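Local coordinates for protein malate dehydrogenase (Aeropyrum pernix, PDB 2D4A) that catalyses the reversible oxidation of malate to oxaloacetate with NAD or NADP as cofactor, working as a homotetramer, and can also oxidise tartrate, at residues Ala121-Met126 / Asp258-Val263; Arg136-Ser141 / Tyr244-Tyr249; Lys162-Ile167 / Ser183-Val188. All coordinates share one frame; numbering follows the deposited sequence.

Interaction 1. Residues Ala121-Met126 / Asp258-Val263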
ATOM      1  N   ALA B 121     -10.563 -24.221  22.128  1.00 29.05           N
ATOM      2  CA  ALA B 121     -10.245 -24.571  23.501  1.00 28.19           C
ATOM      3  C   ALA B 121      -9.347 -23.495  24.123  1.00 28.34           C
ATOM      4  O   ALA B 121      -9.559 -23.095  25.264  1.00 27.36           O
ATOM      5  CB  ALA B 121      -9.556 -25.923  23.546  1.00 27.41           C
ATOM      6  N   MET B 122      -8.358 -23.024  23.363  1.00 28.83           N
ATOM      7  CA  MET B 122      -7.431 -22.010  23.850  1.00 28.88           C
ATOM      8  C   MET B 122      -8.162 -20.713  24.155  1.00 29.85           C
ATOM      9  O   MET B 122      -7.879 -20.048  25.150  1.00 32.23           O
ATOM     10  CB  MET B 122      -6.332 -21.744  22.822  1.00 30.35           C
ATOM     11  CG  MET B 122      -5.401 -22.926  22.557  1.00 32.85           C
ATOM     12  SD  MET B 122      -4.626 -23.608  24.063  1.00 35.91           S
ATOM     13  CE  MET B 122      -5.620 -25.113  24.311  1.00 33.24           C
ATOM     14  N   THR B 123      -9.100 -20.345  23.291  1.00 29.17           N
ATOM     15  CA  THR B 123      -9.875 -19.133  23.502  1.00 27.06           C
ATOM     16  C   THR B 123     -10.653 -19.277  24.807  1.00 26.38           C
ATOM     17  O   THR B 123     -10.774 -18.326  25.572  1.00 26.14           O
ATOM     18  CB  THR B 123     -10.857 -18.908  22.348  1.00 26.53           C
ATOM     19  OG1 THR B 123     -10.124 -18.775  21.124  1.00 26.19           O
ATOM     20  CG2 THR B 123     -11.683 -17.653  22.582  1.00 24.89           C
ATOM     21  N   TYR B 124     -11.166 -20.478  25.054  1.00 26.53           N
ATOM     22  CA  TYR B 124     -11.928 -20.765  26.263  1.00 27.30           C
ATOM     23  C   TYR B 124     -11.072 -20.538  27.511  1.00 27.29           C
ATOM     24  O   TYR B 124     -11.440 -19.765  28.393  1.00 27.78           O
ATOM     25  CB  TYR B 124     -12.441 -22.209  26.216  1.00 28.05           C
ATOM     26  CG  TYR B 124     -13.412 -22.581  27.316  1.00 30.20           C
ATOM     27  CD1 TYR B 124     -12.963 -22.884  28.602  1.00 30.45           C
ATOM     28  CD2 TYR B 124     -14.790 -22.640  27.064  1.00 31.58           C
ATOM     29  CE1 TYR B 124     -13.856 -23.238  29.608  1.00 32.01           C
ATOM     30  CE2 TYR B 124     -15.695 -22.992  28.064  1.00 32.71           C
ATOM     31  CZ  TYR B 124     -15.216 -23.289  29.334  1.00 34.46           C
ATOM     32  OH  TYR B 124     -16.096 -23.626  30.335  1.00 37.69           O
ATOM     33  N   VAL B 125      -9.925 -21.200  27.580  1.00 27.85           N
ATOM     34  CA  VAL B 125      -9.031 -21.060  28.725  1.00 28.24           C
ATOM     35  C   VAL B 125      -8.611 -19.605  28.956  1.00 28.43           C
ATOM     36  O   VAL B 125      -8.620 -19.117  30.089  1.00 27.87           O
ATOM     37  CB  VAL B 125      -7.769 -21.938  28.540  1.00 28.19           C
ATOM     38  CG1 VAL B 125      -6.709 -21.563  29.555  1.00 28.83           C
ATOM     39  CG2 VAL B 125      -8.143 -23.407  28.685  1.00 26.29           C
ATOM     40  N   MET B 126      -8.236 -18.919  27.881  1.00 28.24           N
ATOM     41  CA  MET B 126      -7.815 -17.519  27.961  1.00 29.15           C
ATOM     42  C   MET B 126      -8.950 -16.606  28.472  1.00 29.30           C
ATOM     43  O   MET B 126      -8.713 -15.672  29.239  1.00 28.66           O
ATOM     44  CB  MET B 126      -7.334 -17.049  26.580  1.00 28.17           C
ATOM     45  CG  MET B 126      -6.857 -15.603  26.530  1.00 29.52           C
ATOM     46  SD  MET B 126      -5.401 -15.314  27.531  1.00 27.48           S
ATOM     47  CE  MET B 126      -4.140 -15.877  26.401  1.00 25.21           C
ATOM     48  N   ASP B 258     -21.980 -20.646  27.564  1.00 38.03           N
ATOM     49  CA  ASP B 258     -20.949 -21.417  28.303  1.00 39.51           C
ATOM     50  C   ASP B 258     -20.363 -22.440  27.382  1.00 37.89           C
ATOM     51  O   ASP B 258     -19.892 -23.522  27.606  1.00 37.87           O
ATOM     52  CB  ASP B 258     -21.457 -21.936  29.623  1.00 43.18           C
ATOM     53  CG  ASP B 258     -20.315 -22.512  30.467  1.00 49.43           C
ATOM     54  OD1 ASP B 258     -19.409 -21.726  30.874  1.00 50.34           O
ATOM     55  OD2 ASP B 258     -20.315 -23.705  30.784  1.00 50.90           O
ATOM     56  N   ILE B 259     -19.746 -21.877  26.160  1.00 36.07           N
ATOM     57  CA  ILE B 259     -18.964 -22.651  25.148  1.00 34.49           C
ATOM     58  C   ILE B 259     -18.409 -21.709  24.079  1.00 33.82           C
ATOM     59  O   ILE B 259     -18.881 -20.584  23.940  1.00 32.98           O
ATOM     60  CB  ILE B 259     -19.857 -23.750  24.503  1.00 33.79           C
ATOM     61  CG1 ILE B 259     -18.973 -24.732  23.720  1.00 33.94           C
ATOM     62  CG2 ILE B 259     -20.913 -23.123  23.602  1.00 34.62           C
ATOM     63  CD1 ILE B 259     -17.828 -25.350  24.557  1.00 31.71           C
ATOM     64  N   VAL B 260     -17.393 -22.167  23.354  1.00 32.04           N
ATOM     65  CA  VAL B 260     -16.764 -21.383  22.305  1.00 32.04           C
ATOM     66  C   VAL B 260     -17.084 -21.987  20.943  1.00 32.27           C
ATOM     67  O   VAL B 260     -17.033 -23.209  20.784  1.00 32.86           O
ATOM     68  CB  VAL B 260     -15.223 -21.370  22.478  1.00 32.81           C
ATOM     69  CG1 VAL B 260     -14.555 -20.696  21.283  1.00 31.91           C
ATOM     70  CG2 VAL B 260     -14.846 -20.650  23.772  1.00 34.12           C
ATOM     71  N   ALA B 261     -17.415 -21.140  19.967  1.00 32.38           N
ATOM     72  CA  ALA B 261     -17.719 -21.603  18.606  1.00 30.99           C
ATOM     73  C   ALA B 261     -17.310 -20.598  17.521  1.00 29.68           C
ATOM     74  O   ALA B 261     -17.185 -19.396  17.769  1.00 28.55           O
ATOM     75  CB  ALA B 261     -19.215 -21.923  18.478  1.00 29.04           C
ATOM     76  N   GLU B 262     -17.106 -21.113  16.312  1.00 29.64           N
ATOM     77  CA  GLU B 262     -16.736 -20.302  15.156  1.00 28.83           C
ATOM     78  C   GLU B 262     -18.023 -19.706  14.568  1.00 28.00           C
ATOM     79  O   GLU B 262     -18.766 -20.395  13.865  1.00 27.93           O
ATOM     80  CB  GLU B 262     -16.028 -21.180  14.115  1.00 28.42           C
ATOM     81  CG  GLU B 262     -15.509 -20.422  12.907  1.00 30.92           C
ATOM     82  CD  GLU B 262     -14.532 -21.228  12.064  1.00 32.07           C
ATOM     83  OE1 GLU B 262     -13.575 -21.792  12.629  1.00 32.50           O
ATOM     84  OE2 GLU B 262     -14.709 -21.286  10.831  1.00 33.90           O
ATOM     85  N   VAL B 263     -18.286 -18.435  14.871  1.00 27.41           N
ATOM     86  CA  VAL B 263     -19.490 -17.750  14.390  1.00 28.05           C
ATOM     87  C   VAL B 263     -19.153 -16.379  13.794  1.00 27.32           C
ATOM     88  O   VAL B 263     -18.083 -15.839  14.061  1.00 28.22           O
ATOM     89  CB  VAL B 263     -20.527 -17.555  15.549  1.00 27.29           C
ATOM     90  CG1 VAL B 263     -21.117 -18.904  15.978  1.00 27.93           C
ATOM     91  CG2 VAL B 263     -19.864 -16.898  16.734  1.00 26.07           C
TER
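D258 OD1 is held by Y249 OH through a hydrogen bond and by K128 NZ through a long, weak ion pair, and it lies 3.9 Å from Y124 OH, a contact without a hydrogen bond. The planes of the Y124 ring and the D258 carboxylate are inclined by 63°. Away from the carboxylate the contact, which buries 216 Å² in all, is apolar. With chi1 at -172° the Y124 ring swings out from helix 119-130, its CG beside the carbonyl carbon, and runs along the corner of the chain at D258 and I259. V260 CG2 carries the apolar contact with Y124: it sits 3.8 Å from Y124 CB and also meets CD2, near the plane of the ring and at its edge. Further along the same edge, Y124 CE2 is 4.4 Å from I259 CA, and D258 O also lies near the ring plane. The other V260 branch, CG1, approaches T123 CB at 4.2 Å, so the valine fork straddles two successive residues of the helix. The hydroxyl of T123 does not join in; its OG1 is hydrogen-bonded to V119 O, in its own helix. Helix 119-130, of the NAD-binding domain, is thereby packed against V260 of strand 260-268, of the C-terminal domain, and the corner before it. Y249 of strand 242-251 and V299 of helix 282-300 also pack on Y124, V292 and V295 of that same helix pack on I259, and L89 of helix 86-106 packs on A121 and M122.

Interaction 2. Residues Arg136-Ser141 / Tyr244-Tyr249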
ATOM      1  N   ARG B 136     -13.617  -8.920  24.098  1.00 35.00           N
ATOM      2  CA  ARG B 136     -12.186  -8.643  24.030  1.00 32.40           C
ATOM      3  C   ARG B 136     -11.265  -9.864  24.062  1.00 31.08           C
ATOM      4  O   ARG B 136     -10.050  -9.731  24.228  1.00 31.06           O
ATOM      5  CB  ARG B 136     -11.782  -7.652  25.130  1.00 32.20           C
ATOM      6  CG  ARG B 136     -12.272  -6.235  24.872  1.00 32.18           C
ATOM      7  CD  ARG B 136     -11.369  -5.191  25.519  1.00 33.08           C
ATOM      8  NE  ARG B 136     -11.701  -4.952  26.922  1.00 35.44           N
ATOM      9  CZ  ARG B 136     -10.980  -5.366  27.963  1.00 35.97           C
ATOM     10  NH1 ARG B 136      -9.861  -6.053  27.783  1.00 33.86           N
ATOM     11  NH2 ARG B 136     -11.390  -5.095  29.195  1.00 35.77           N
ATOM     12  N   VAL B 137     -11.841 -11.054  23.922  1.00 29.64           N
ATOM     13  CA  VAL B 137     -11.049 -12.286  23.880  1.00 29.25           C
ATOM     14  C   VAL B 137     -11.422 -12.935  22.545  1.00 28.53           C
ATOM     15  O   VAL B 137     -12.458 -13.581  22.442  1.00 28.79           O
ATOM     16  CB  VAL B 137     -11.396 -13.264  25.031  1.00 28.84           C
ATOM     17  CG1 VAL B 137     -10.450 -14.449  24.976  1.00 29.88           C
ATOM     18  CG2 VAL B 137     -11.282 -12.571  26.383  1.00 28.49           C
ATOM     19  N   ILE B 138     -10.577 -12.752  21.529  1.00 28.80           N
ATOM     20  CA  ILE B 138     -10.849 -13.277  20.189  1.00 28.18           C
ATOM     21  C   ILE B 138      -9.934 -14.381  19.679  1.00 27.99           C
ATOM     22  O   ILE B 138      -8.723 -14.199  19.573  1.00 29.31           O
ATOM     23  CB  ILE B 138     -10.781 -12.166  19.103  1.00 28.95           C
ATOM     24  CG1 ILE B 138     -11.741 -11.018  19.423  1.00 29.85           C
ATOM     25  CG2 ILE B 138     -11.161 -12.733  17.758  1.00 26.26           C
ATOM     26  CD1 ILE B 138     -11.280 -10.118  20.521  1.00 33.37           C
ATOM     27  N   GLY B 139     -10.518 -15.524  19.332  1.00 26.94           N
ATOM     28  CA  GLY B 139      -9.723 -16.609  18.783  1.00 23.88           C
ATOM     29  C   GLY B 139      -9.795 -16.491  17.270  1.00 23.32           C
ATOM     30  O   GLY B 139     -10.883 -16.355  16.722  1.00 22.42           O
ATOM     31  N   PHE B 140      -8.724 -16.562  16.500  1.00 21.83           N
ATOM     32  CA  PHE B 140      -8.750 -16.549  15.019  1.00 21.76           C
ATOM     33  C   PHE B 140      -8.983 -17.919  14.436  1.00 22.45           C
ATOM     34  O   PHE B 140      -8.250 -18.864  14.796  1.00 23.69           O
ATOM     35  CB  PHE B 140      -7.378 -15.959  14.597  1.00 21.52           C
ATOM     36  CG  PHE B 140      -7.168 -15.869  13.120  1.00 21.23           C
ATOM     37  CD1 PHE B 140      -7.575 -14.777  12.387  1.00 19.82           C
ATOM     38  CD2 PHE B 140      -6.580 -16.958  12.470  1.00 19.62           C
ATOM     39  CE1 PHE B 140      -7.410 -14.764  11.010  1.00 18.83           C
ATOM     40  CE2 PHE B 140      -6.410 -16.941  11.107  1.00 20.03           C
ATOM     41  CZ  PHE B 140      -6.817 -15.841  10.377  1.00 20.18           C
ATOM     42  N   SER B 141     -10.056 -18.113  13.673  1.00 23.21           N
ATOM     43  CA  SER B 141     -10.393 -19.365  12.997  1.00 23.32           C
ATOM     44  C   SER B 141     -11.072 -19.232  11.679  1.00 24.65           C
ATOM     45  O   SER B 141     -10.634 -19.623  10.555  1.00 24.94           O
ATOM     46  CB  SER B 141     -11.255 -20.227  13.942  1.00 23.47           C
ATOM     47  OG  SER B 141     -12.394 -19.545  14.405  1.00 22.56           O
ATOM     48  N   TYR B 244     -16.793 -10.731  10.228  1.00 25.27           N
ATOM     49  CA  TYR B 244     -15.832 -11.833  10.045  1.00 26.14           C
ATOM     50  C   TYR B 244     -16.183 -12.945  11.031  1.00 26.32           C
ATOM     51  O   TYR B 244     -16.717 -12.679  12.107  1.00 25.81           O
ATOM     52  CB  TYR B 244     -14.391 -11.401  10.371  1.00 25.83           C
ATOM     53  CG  TYR B 244     -13.665 -10.547   9.353  1.00 25.58           C
ATOM     54  CD1 TYR B 244     -12.795  -9.545   9.775  1.00 25.88           C
ATOM     55  CD2 TYR B 244     -13.827 -10.747   7.981  1.00 23.98           C
ATOM     56  CE1 TYR B 244     -12.107  -8.756   8.870  1.00 26.71           C
ATOM     57  CE2 TYR B 244     -13.139  -9.959   7.057  1.00 25.12           C
ATOM     58  CZ  TYR B 244     -12.280  -8.961   7.512  1.00 27.21           C
ATOM     59  OH  TYR B 244     -11.601  -8.155   6.620  1.00 26.51           O
ATOM     60  N   PRO B 245     -15.907 -14.206  10.668  1.00 26.89           N
ATOM     61  CA  PRO B 245     -16.189 -15.346  11.548  1.00 27.40           C
ATOM     62  C   PRO B 245     -14.994 -15.500  12.499  1.00 27.66           C
ATOM     63  O   PRO B 245     -13.846 -15.512  12.051  1.00 28.17           O
ATOM     64  CB  PRO B 245     -16.305 -16.514  10.574  1.00 27.41           C
ATOM     65  CG  PRO B 245     -15.300 -16.151   9.523  1.00 27.00           C
ATOM     66  CD  PRO B 245     -15.586 -14.669   9.306  1.00 26.81           C
ATOM     67  N   TYR B 246     -15.272 -15.596  13.799  1.00 26.92           N
ATOM     68  CA  TYR B 246     -14.249 -15.732  14.850  1.00 26.13           C
ATOM     69  C   TYR B 246     -14.737 -16.749  15.862  1.00 27.46           C
ATOM     70  O   TYR B 246     -15.942 -16.969  15.977  1.00 30.54           O
ATOM     71  CB  TYR B 246     -14.057 -14.404  15.612  1.00 23.73           C
ATOM     72  CG  TYR B 246     -13.233 -13.350  14.910  1.00 21.90           C
ATOM     73  CD1 TYR B 246     -11.848 -13.424  14.891  1.00 22.60           C
ATOM     74  CD2 TYR B 246     -13.841 -12.300  14.229  1.00 22.04           C
ATOM     75  CE1 TYR B 246     -11.082 -12.490  14.211  1.00 23.32           C
ATOM     76  CE2 TYR B 246     -13.085 -11.354  13.539  1.00 22.75           C
ATOM     77  CZ  TYR B 246     -11.703 -11.461  13.532  1.00 24.39           C
ATOM     78  OH  TYR B 246     -10.941 -10.576  12.798  1.00 24.84           O
ATOM     79  N   SER B 247     -13.821 -17.377  16.594  1.00 27.99           N
ATOM     80  CA  SER B 247     -14.239 -18.304  17.645  1.00 26.02           C
ATOM     81  C   SER B 247     -14.458 -17.408  18.852  1.00 26.01           C
ATOM     82  O   SER B 247     -13.530 -16.761  19.350  1.00 24.12           O
ATOM     83  CB  SER B 247     -13.157 -19.341  17.939  1.00 25.26           C
ATOM     84  OG  SER B 247     -13.022 -20.233  16.851  1.00 25.20           O
ATOM     85  N   LEU B 248     -15.704 -17.367  19.304  1.00 28.12           N
ATOM     86  CA  LEU B 248     -16.099 -16.528  20.427  1.00 28.88           C
ATOM     87  C   LEU B 248     -16.833 -17.317  21.502  1.00 28.90           C
ATOM     88  O   LEU B 248     -17.419 -18.368  21.233  1.00 29.03           O
ATOM     89  CB  LEU B 248     -16.999 -15.395  19.917  1.00 27.18           C
ATOM     90  CG  LEU B 248     -16.364 -14.492  18.853  1.00 26.90           C
ATOM     91  CD1 LEU B 248     -17.417 -13.602  18.236  1.00 27.61           C
ATOM     92  CD2 LEU B 248     -15.255 -13.662  19.486  1.00 25.05           C
ATOM     93  N   TYR B 249     -16.784 -16.800  22.724  1.00 29.44           N
ATOM     94  CA  TYR B 249     -17.456 -17.418  23.855  1.00 30.15           C
ATOM     95  C   TYR B 249     -18.925 -17.024  23.731  1.00 30.21           C
ATOM     96  O   TYR B 249     -19.268 -15.841  23.774  1.00 30.44           O
ATOM     97  CB  TYR B 249     -16.844 -16.895  25.157  1.00 31.09           C
ATOM     98  CG  TYR B 249     -17.397 -17.518  26.409  1.00 33.54           C
ATOM     99  CD1 TYR B 249     -18.479 -16.950  27.076  1.00 33.99           C
ATOM    100  CD2 TYR B 249     -16.833 -18.682  26.931  1.00 34.50           C
ATOM    101  CE1 TYR B 249     -18.979 -17.530  28.239  1.00 34.94           C
ATOM    102  CE2 TYR B 249     -17.325 -19.270  28.086  1.00 34.60           C
ATOM    103  CZ  TYR B 249     -18.395 -18.692  28.739  1.00 34.94           C
ATOM    104  OH  TYR B 249     -18.867 -19.269  29.897  1.00 35.24           O
TER
HETATM  105  O   HOH W   1     -14.875 -14.545  23.276  1.00 42.06           O
HETATM  106  O   HOH W   2     -11.210 -15.308  12.354  1.00 25.85           O
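G139 and S247 face each other as an antiparallel hydrogen-bonded pair, a single bridge with G139 N to S247 O at 3.3 Å and S247 N to G139 O at 3.1 Å. Here the backbones are closest, G139 CA and S247 CA 5.0 Å apart; the strands, crossing at 128°, diverge on either side. With no side chain on G139, its backbone lies close to S247, and G139 O also meets the Y246 ring at its edge, in plane. I138 packs obliquely on that ring, though the modelled spacing is doubtful. At both ends a single water bridges the backbones instead: one joins V137 O to Y249 N, and the other joins P245 O to S141 N, weakly at S141. S247 OG stands beside its backbone N (chi1 -69°), 2.6 Å from S141 OG. Beyond this pair, S247 OG is hydrogen-bonded to D120 OD2 and S141 OG weakly to E262 OE1, while S141 packs on H172, the probable proton acceptor. The two serines thus connect the carboxylates of D120 and E262, and their buried hydroxyls probably temper the charge of both acids close to that histidine.

Interaction 3. Residues Lys162-Ile167 / Ser183-Val188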
ATOM      1  N   LYS B 162     -11.023 -13.647  -5.013  1.00 29.14           N
ATOM      2  CA  LYS B 162     -11.596 -12.375  -4.596  1.00 29.40           C
ATOM      3  C   LYS B 162     -13.067 -12.364  -4.968  1.00 28.86           C
ATOM      4  O   LYS B 162     -13.853 -11.633  -4.382  1.00 29.61           O
ATOM      5  CB  LYS B 162     -10.922 -11.217  -5.325  1.00 29.05           C
ATOM      6  CG  LYS B 162      -9.448 -11.096  -5.068  1.00 30.69           C
ATOM      7  CD  LYS B 162      -9.140  -9.838  -4.291  1.00 31.79           C
ATOM      8  CE  LYS B 162      -9.440  -8.582  -5.086  1.00 30.13           C
ATOM      9  NZ  LYS B 162      -9.193  -7.423  -4.193  1.00 30.61           N
ATOM     10  N   SER B 163     -13.435 -13.175  -5.947  1.00 27.78           N
ATOM     11  CA  SER B 163     -14.811 -13.205  -6.393  1.00 29.12           C
ATOM     12  C   SER B 163     -15.624 -14.297  -5.749  1.00 30.31           C
ATOM     13  O   SER B 163     -16.752 -14.567  -6.156  1.00 31.34           O
ATOM     14  CB  SER B 163     -14.867 -13.347  -7.910  1.00 29.10           C
ATOM     15  OG  SER B 163     -14.505 -12.120  -8.520  1.00 31.33           O
ATOM     16  N   VAL B 164     -15.056 -14.924  -4.733  1.00 30.96           N
ATOM     17  CA  VAL B 164     -15.750 -15.992  -4.050  1.00 30.97           C
ATOM     18  C   VAL B 164     -16.126 -15.570  -2.650  1.00 31.87           C
ATOM     19  O   VAL B 164     -15.308 -15.033  -1.911  1.00 33.70           O
ATOM     20  CB  VAL B 164     -14.886 -17.237  -3.969  1.00 30.89           C
ATOM     21  CG1 VAL B 164     -15.653 -18.339  -3.257  1.00 30.66           C
ATOM     22  CG2 VAL B 164     -14.471 -17.658  -5.366  1.00 29.63           C
ATOM     23  N   ASN B 165     -17.375 -15.822  -2.291  1.00 32.91           N
ATOM     24  CA  ASN B 165     -17.891 -15.477  -0.977  1.00 32.85           C
ATOM     25  C   ASN B 165     -18.219 -16.803  -0.275  1.00 32.49           C
ATOM     26  O   ASN B 165     -19.236 -17.425  -0.568  1.00 32.27           O
ATOM     27  CB  ASN B 165     -19.143 -14.618  -1.175  1.00 33.55           C
ATOM     28  CG  ASN B 165     -19.839 -14.268   0.123  1.00 35.49           C
ATOM     29  OD1 ASN B 165     -21.071 -14.206   0.172  1.00 35.75           O
ATOM     30  ND2 ASN B 165     -19.061 -14.020   1.179  1.00 36.46           N
ATOM     31  N   ALA B 166     -17.355 -17.245   0.637  1.00 31.82           N
ATOM     32  CA  ALA B 166     -17.581 -18.513   1.331  1.00 32.68           C
ATOM     33  C   ALA B 166     -17.979 -18.374   2.794  1.00 32.45           C
ATOM     34  O   ALA B 166     -17.258 -17.774   3.590  1.00 32.89           O
ATOM     35  CB  ALA B 166     -16.344 -19.398   1.224  1.00 32.51           C
ATOM     36  N   ILE B 167     -19.121 -18.948   3.152  1.00 32.34           N
ATOM     37  CA  ILE B 167     -19.605 -18.881   4.523  1.00 32.32           C
ATOM     38  C   ILE B 167     -19.286 -20.183   5.278  1.00 31.54           C
ATOM     39  O   ILE B 167     -19.599 -21.276   4.812  1.00 31.90           O
ATOM     40  CB  ILE B 167     -21.139 -18.587   4.524  1.00 32.55           C
ATOM     41  CG1 ILE B 167     -21.387 -17.161   4.012  1.00 32.96           C
ATOM     42  CG2 ILE B 167     -21.730 -18.783   5.913  1.00 31.15           C
ATOM     43  CD1 ILE B 167     -20.717 -16.071   4.836  1.00 35.56           C
ATOM     44  N   SER B 183     -23.545 -19.486   0.076  1.00 35.70           N
ATOM     45  CA  SER B 183     -22.283 -19.094  -0.553  1.00 35.55           C
ATOM     46  C   SER B 183     -22.485 -18.778  -2.025  1.00 35.28           C
ATOM     47  O   SER B 183     -23.538 -19.064  -2.580  1.00 36.70           O
ATOM     48  CB  SER B 183     -21.249 -20.213  -0.407  1.00 35.19           C
ATOM     49  OG  SER B 183     -20.919 -20.414   0.957  1.00 34.76           O
ATOM     50  N   SER B 184     -21.491 -18.172  -2.657  1.00 34.73           N
ATOM     51  CA  SER B 184     -21.631 -17.852  -4.061  1.00 35.95           C
ATOM     52  C   SER B 184     -20.320 -17.418  -4.705  1.00 36.23           C
ATOM     53  O   SER B 184     -19.288 -17.308  -4.039  1.00 35.15           O
ATOM     54  CB  SER B 184     -22.697 -16.768  -4.249  1.00 34.96           C
ATOM     55  OG  SER B 184     -22.384 -15.626  -3.479  1.00 37.43           O
ATOM     56  N   VAL B 185     -20.384 -17.183  -6.014  1.00 35.88           N
ATOM     57  CA  VAL B 185     -19.239 -16.772  -6.818  1.00 36.09           C
ATOM     58  C   VAL B 185     -19.704 -15.735  -7.839  1.00 36.13           C
ATOM     59  O   VAL B 185     -20.495 -16.047  -8.729  1.00 37.69           O
ATOM     60  CB  VAL B 185     -18.646 -17.983  -7.576  1.00 36.47           C
ATOM     61  CG1 VAL B 185     -17.454 -17.551  -8.423  1.00 36.26           C
ATOM     62  CG2 VAL B 185     -18.241 -19.059  -6.589  1.00 37.33           C
ATOM     63  N   GLY B 186     -19.215 -14.508  -7.712  1.00 35.66           N
ATOM     64  CA  GLY B 186     -19.613 -13.466  -8.640  1.00 35.18           C
ATOM     65  C   GLY B 186     -21.119 -13.287  -8.696  1.00 35.57           C
ATOM     66  O   GLY B 186     -21.652 -12.811  -9.698  1.00 36.10           O
ATOM     67  N   GLY B 187     -21.809 -13.660  -7.621  1.00 35.69           N
ATOM     68  CA  GLY B 187     -23.256 -13.531  -7.587  1.00 37.33           C
ATOM     69  C   GLY B 187     -24.012 -14.812  -7.921  1.00 38.37           C
ATOM     70  O   GLY B 187     -25.244 -14.846  -7.910  1.00 38.47           O
ATOM     71  N   VAL B 188     -23.279 -15.882  -8.205  1.00 38.62           N
ATOM     72  CA  VAL B 188     -23.898 -17.153  -8.549  1.00 38.95           C
ATOM     73  C   VAL B 188     -23.858 -18.143  -7.378  1.00 39.85           C
ATOM     74  O   VAL B 188     -22.786 -18.483  -6.875  1.00 40.28           O
ATOM     75  CB  VAL B 188     -23.184 -17.780  -9.773  1.00 39.37           C
ATOM     76  CG1 VAL B 188     -23.920 -19.031 -10.233  1.00 38.98           C
ATOM     77  CG2 VAL B 188     -23.089 -16.756 -10.896  1.00 37.69           C
TER
HETATM   78  O   HOH W   3     -23.395 -14.668  -1.173  1.00 31.26           O
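S183 reaches across to I167 with its side chain alone: S183 OG accepts the N-H of I167, N to OG 3.2 Å, in an almost straight bond of 177°. The torsion responsible sets OG beside the backbone N of S183, anti to its carbonyl carbon (chi1 -65°), and the same oxygen is hydrogen-bonded to V179 O. Replacing S183 by an alanine removes the hydroxyl, and I167 N and V179 O would probably lose the partner they share. Next along, N165 and S184 form an antiparallel hydrogen-bonded pair, N165 N to S184 O at 3.0 Å and S184 N to N165 O at 3.2 Å. Their side chains lie on one face but stay 4.1 Å apart at N165 OD1 and S184 OG. S184 OG stands between its backbone N and carbonyl carbon (chi1 56°), and a water bridges the two groups, 2.7 Å from N165 OD1. Strands 164-169 and 184-185 belong to an antiparallel sheet of the C-terminal domain, and 184-185 runs on into a tight hairpin, a type I' turn from V185 to V188 with G186 and G187 both at positive phi. On the other face, the non-hydrogen-bonded pair V164 and V185 both carry CG1 anti to the backbone N, and their CG2 methyls meet at 4.2 Å. A150 and I153 of helix 142-157 pack on V164; L190 and L193 of helix 190-193 pack on V185. At the hairpin end G186 N binds S163 O at 2.9 Å, while S163 OG is hydrogen-bonded to I243 N of the third subunit, whose S184 packs on N165.

Interactions 1 and 2 are neighbours, their centres 8 Å apart; interaction 3 lies about 28 Å from the first and 22 Å from the second, centre to centre. Along the chain the first halves come in the order 121-126, 136-141, 162-167 and the second halves in reverse, 183-188, 244-249, 258-263, so each pairing encloses the next. Interactions 1 and 2 join the NAD-binding domain, through helix 119-130 and strand 137-139, to adjacent strands 260-268 and 242-251 of the C-terminal sheet, bonded to each other by their backbones. Together they join the two domains, interaction 2 close to the probable proton acceptor, whereas interaction 3 belongs wholly to the C-terminal domain and borders another subunit.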